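Local coordinates for GTP-binding protein (Pyrococcus horikoshii, PDB 1WXQ), which is of uncharacterised function but, as an Obg-type member of the P-loop GTPase class, probably binds GTP and may hydrolyse nucleoside triphosphate, at residues I219-A224 with Y244-T249; A251-T256 with G301-Q306. All coordinates share one frame; numbering follows the deposited sequence.

Both contacts lie buried in the half of the GTPase domain that carries the G4 region. Contact 1 is held mainly by backbone hydrogen bonds between two parallel strands, with mostly apolar side chains on one face and the polar pair Asn222 and Thr249 on the other. Contact 2 sits about 11 Å away, centre to centre, beyond the C-terminal ends of those strands, where a helix start meets a loop mainly by side-chain packing, without direct hydrogen bonds. The chain passes from strand 245-249 into helix 251-258, and Asn222 OD1 accepts a hydrogen bond from Ala251 N. Solvent reaches contact 1 chiefly at Ile245, Pro248 and Lys223, whereas contact 2 buries all its touching residues.

Contact 1: I219-A224 with Y244-T249; sequences IAANKA and YIVIPT
Ile219 and Val246, Ala220 and Ile247, Ala221 and Pro248, and Asn222 and Thr249 pair in order across two parallel strands, joined by helix 229-241 as a beta-alpha-beta crossover. Ile219 N donates to Ile245 O at 2.9 Å and Ile219 O accepts from Ile247 N at 3.0 Å, both nearly straight. Ala221 N continues the pattern on Ile247 O. The strand ends on Thr249 O, which takes Ala224 N at 3.0 Å and, weakly, Lys223 N.

Packing is tight on the face of Ile219, Ala221 and Val246. Ile219 has CG1 beside its backbone N (chi1 -51°), which carries CD1 obliquely to the Tyr244 ring, 3.5 Å from Tyr244 CG. The two methyls of Val246 divide between neighbours: its CG2 lies 3.8 Å from Ile219 CB and its CG1 3.9 Å from Ala221 CB. Val246 also meets helix 229-241, while Ile219 leans on Val109 of strand 104-110. Farther on, Ala224 CB rests on Pro248 CB at 3.6 Å. The looser side is that of Ile245, whose end leads away from Ile219-Ala224; Pro248 and Lys223 are also partly open to solvent.

On the other face, Asn222 and Thr249 lie across one another. Thr249 OG1 turns back to its own strand, donating to Pro248 O at 2.8 Å, steeply from above the carbonyl plane and nearly at right angles to the C=O. An alanine here would probably leave the Pro248 carbonyl without this hydroxyl partner. The Asn222 amide is gripped at both ends, ND2 by Val11 O and OD1 by Ala251 N, while Lys223 NZ pairs with Asp110. Asn222 and Lys223 fit the start of the NKxD (G4) signature; their polar ends, tied to the P-loop region and the neighbouring strand, are consistent with a preset guanine-recognition loop.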
# COMPACT_ATOMS: atom_id res chain seq x y z
N ILE A 219 -5.66 -7.71 -4.01
CA ILE A 219 -5.77 -9.14 -3.97
C ILE A 219 -4.82 -9.85 -4.94
O ILE A 219 -4.82 -9.59 -6.14
CB ILE A 219 -7.23 -9.54 -4.26
CG1 ILE A 219 -8.14 -8.74 -3.33
CG2 ILE A 219 -7.42 -11.05 -4.05
CD1 ILE A 219 -9.61 -8.95 -3.57
N ALA A 220 -4.00 -10.73 -4.40
CA ALA A 220 -3.07 -11.48 -5.23
C ALA A 220 -3.70 -12.85 -5.46
O ALA A 220 -3.77 -13.66 -4.53
CB ALA A 220 -1.73 -11.64 -4.52
N ALA A 221 -4.20 -13.09 -6.68
CA ALA A 221 -4.80 -14.37 -7.02
C ALA A 221 -3.60 -15.26 -7.33
O ALA A 221 -3.19 -15.40 -8.48
CB ALA A 221 -5.70 -14.22 -8.24
N ASN A 222 -3.05 -15.87 -6.28
CA ASN A 222 -1.85 -16.69 -6.41
C ASN A 222 -2.05 -18.10 -6.94
O ASN A 222 -3.13 -18.66 -6.83
CB ASN A 222 -1.14 -16.72 -5.05
CG ASN A 222 0.32 -17.10 -5.18
OD1 ASN A 222 1.03 -16.60 -6.04
ND2 ASN A 222 0.77 -17.98 -4.29
N LYS A 223 -0.98 -18.66 -7.49
CA LYS A 223 -0.98 -19.99 -8.08
C LYS A 223 -1.70 -19.91 -9.42
O LYS A 223 -2.21 -20.91 -9.92
CB LYS A 223 -1.66 -21.02 -7.17
CG LYS A 223 -1.04 -21.11 -5.77
CD LYS A 223 -1.38 -22.43 -5.06
CE LYS A 223 -2.88 -22.63 -4.87
NZ LYS A 223 -3.20 -23.91 -4.15
N ALA A 224 -1.74 -18.71 -9.99
CA ALA A 224 -2.40 -18.46 -11.26
C ALA A 224 -1.92 -19.42 -12.36
O ALA A 224 -2.72 -19.88 -13.17
CB ALA A 224 -2.15 -17.02 -11.69
N TYR A 244 -12.13 -3.87 -5.52
CA TYR A 244 -10.87 -4.58 -5.28
C TYR A 244 -10.06 -4.76 -6.55
O TYR A 244 -10.59 -5.10 -7.60
CB TYR A 244 -11.13 -5.97 -4.71
CG TYR A 244 -11.41 -5.99 -3.23
CD1 TYR A 244 -10.40 -5.67 -2.30
CD2 TYR A 244 -12.65 -6.37 -2.74
CE1 TYR A 244 -10.64 -5.73 -0.94
CE2 TYR A 244 -12.91 -6.42 -1.38
CZ TYR A 244 -11.90 -6.11 -0.48
OH TYR A 244 -12.14 -6.18 0.88
N ILE A 245 -8.75 -4.54 -6.44
CA ILE A 245 -7.84 -4.74 -7.55
C ILE A 245 -7.31 -6.17 -7.44
O ILE A 245 -6.75 -6.55 -6.42
CB ILE A 245 -6.64 -3.78 -7.45
CG1 ILE A 245 -7.11 -2.34 -7.66
CG2 ILE A 245 -5.56 -4.20 -8.45
CD1 ILE A 245 -6.00 -1.31 -7.53
N VAL A 246 -7.48 -6.97 -8.49
CA VAL A 246 -7.00 -8.36 -8.46
C VAL A 246 -6.00 -8.70 -9.53
O VAL A 246 -6.28 -8.54 -10.71
CB VAL A 246 -8.14 -9.37 -8.60
CG1 VAL A 246 -7.55 -10.77 -8.58
CG2 VAL A 246 -9.15 -9.19 -7.50
N ILE A 247 -4.86 -9.22 -9.13
CA ILE A 247 -3.81 -9.57 -10.07
C ILE A 247 -3.33 -11.02 -9.96
O ILE A 247 -3.04 -11.52 -8.86
CB ILE A 247 -2.65 -8.56 -9.90
CG1 ILE A 247 -3.17 -7.16 -10.27
CG2 ILE A 247 -1.42 -8.96 -10.73
CD1 ILE A 247 -2.32 -6.01 -9.73
N PRO A 248 -3.30 -11.75 -11.09
CA PRO A 248 -2.84 -13.15 -11.05
C PRO A 248 -1.40 -13.15 -10.58
O PRO A 248 -0.67 -12.17 -10.77
CB PRO A 248 -3.01 -13.61 -12.50
CG PRO A 248 -3.00 -12.35 -13.28
CD PRO A 248 -3.76 -11.39 -12.43
N THR A 249 -0.96 -14.25 -9.97
CA THR A 249 0.37 -14.28 -9.41
C THR A 249 0.91 -15.69 -9.15
O THR A 249 0.15 -16.62 -8.84
CB THR A 249 0.34 -13.46 -8.09
OG1 THR A 249 0.71 -12.10 -8.35
CG2 THR A 249 1.22 -14.07 -7.04

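Contact 2: A251-T256 with G301-Q306; sequences AAAELT and GSTGVQ
Helix 251-258, which begins within what is probably the G5 motif of a G domain (Ser250-Ala251), packs through Ala253 and Glu254 on Thr303 and Val305, at the entry to helix 305-316. Thr303 meets the first turn of the helix with its methyl. That methyl, set beside its own backbone N by a chi1 of 47°, touches both side chain and backbone: Thr303 CG2 is 3.9 Å from Ala253 CB and 3.6 Å from Glu254 N. The Glu254 chain crosses Thr303 at about a right angle, with Glu254 CB 3.6 Å from Thr303 CB.

As modelled, Glu254 bends at chi2 (-138°) and lays OE1 against Val305, though the exact path of this chain is uncertain. Its other oxygen, OE2, forms a salt bridge with Arg258 one turn along the same helix, which probably compensates the charge. Ala251 adds a looser touch, its CA 4.3 Å from Val305 CG2.

The loop side is shaped locally. Ser302 OG accepts from Gly304 N at 3.1 Å in an ST turn, and Gly304, with its positive phi of 80°, occupies the N-cap position ahead of Val305. A backbone hydrogen bond between Thr303 and Ser250 ties this loop to the residue that follows strand 245-249. Around the contact, Tyr268 touches Glu254 and Thr303, Leu297 touches Ala253 and Thr303, and helix 13-21 meets both partners, through Thr15 at Ala251 and Phe16 at Val305.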
# COMPACT_ATOMS: atom_id res chain seq x y z
N ALA A 251 3.78 -16.91 -6.83
CA ALA A 251 4.78 -16.65 -5.81
C ALA A 251 5.98 -17.59 -5.85
O ALA A 251 7.12 -17.13 -5.87
CB ALA A 251 4.12 -16.68 -4.42
N ALA A 252 5.72 -18.90 -5.85
CA ALA A 252 6.81 -19.88 -5.86
C ALA A 252 7.79 -19.57 -6.99
O ALA A 252 9.00 -19.71 -6.81
CB ALA A 252 6.25 -21.30 -6.02
N ALA A 253 7.26 -19.14 -8.13
CA ALA A 253 8.06 -18.74 -9.28
C ALA A 253 9.03 -17.58 -9.02
O ALA A 253 10.23 -17.68 -9.25
CB ALA A 253 7.13 -18.42 -10.45
N GLU A 254 8.50 -16.43 -8.56
CA GLU A 254 9.43 -15.32 -8.43
C GLU A 254 10.46 -15.58 -7.33
O GLU A 254 11.55 -15.02 -7.30
CB GLU A 254 8.63 -14.06 -8.11
CG GLU A 254 9.27 -12.79 -8.68
CD GLU A 254 9.19 -11.68 -7.66
OE1 GLU A 254 8.51 -11.86 -6.66
OE2 GLU A 254 9.80 -10.64 -7.88
N LEU A 255 10.05 -16.43 -6.37
CA LEU A 255 10.97 -16.76 -5.30
C LEU A 255 12.18 -17.49 -5.87
O LEU A 255 13.32 -17.30 -5.47
CB LEU A 255 10.23 -17.67 -4.31
CG LEU A 255 11.11 -18.10 -3.14
CD1 LEU A 255 11.66 -16.92 -2.34
CD2 LEU A 255 10.35 -18.97 -2.13
N THR A 256 11.87 -18.39 -6.82
CA THR A 256 12.93 -19.10 -7.51
C THR A 256 13.89 -18.13 -8.21
O THR A 256 15.04 -17.98 -7.83
CB THR A 256 12.26 -20.02 -8.55
OG1 THR A 256 11.56 -21.06 -7.86
CG2 THR A 256 13.32 -20.65 -9.46
N GLY A 301 3.24 -12.22 -18.47
CA GLY A 301 4.16 -11.11 -18.66
C GLY A 301 5.10 -10.89 -17.48
O GLY A 301 5.97 -10.01 -17.51
N SER A 302 4.91 -11.68 -16.42
CA SER A 302 5.73 -11.60 -15.23
C SER A 302 5.17 -12.53 -14.18
O SER A 302 4.24 -13.29 -14.41
CB SER A 302 5.69 -10.15 -14.72
OG SER A 302 4.44 -9.91 -14.07
N THR A 303 5.74 -12.49 -12.97
CA THR A 303 5.27 -13.34 -11.89
C THR A 303 4.09 -12.71 -11.16
O THR A 303 3.49 -13.33 -10.29
CB THR A 303 6.40 -13.66 -10.89
OG1 THR A 303 7.11 -12.45 -10.56
CG2 THR A 303 7.37 -14.69 -11.51
N GLY A 304 3.77 -11.47 -11.53
CA GLY A 304 2.64 -10.79 -10.93
C GLY A 304 2.91 -10.18 -9.57
O GLY A 304 2.23 -9.24 -9.15
N VAL A 305 3.92 -10.71 -8.88
CA VAL A 305 4.25 -10.20 -7.56
C VAL A 305 4.62 -8.73 -7.60
O VAL A 305 4.04 -7.92 -6.87
CB VAL A 305 5.41 -10.98 -6.94
CG1 VAL A 305 5.82 -10.34 -5.62
CG2 VAL A 305 4.99 -12.44 -6.73
N GLN A 306 5.55 -8.38 -8.47
CA GLN A 306 5.98 -6.99 -8.56
C GLN A 306 4.83 -6.04 -8.90
O GLN A 306 4.79 -4.90 -8.42
CB GLN A 306 7.09 -6.84 -9.60
CG GLN A 306 7.81 -5.50 -9.53
CD GLN A 306 8.45 -5.25 -8.17
OE1 GLN A 306 9.19 -6.09 -7.65
NE2 GLN A 306 8.18 -4.09 -7.60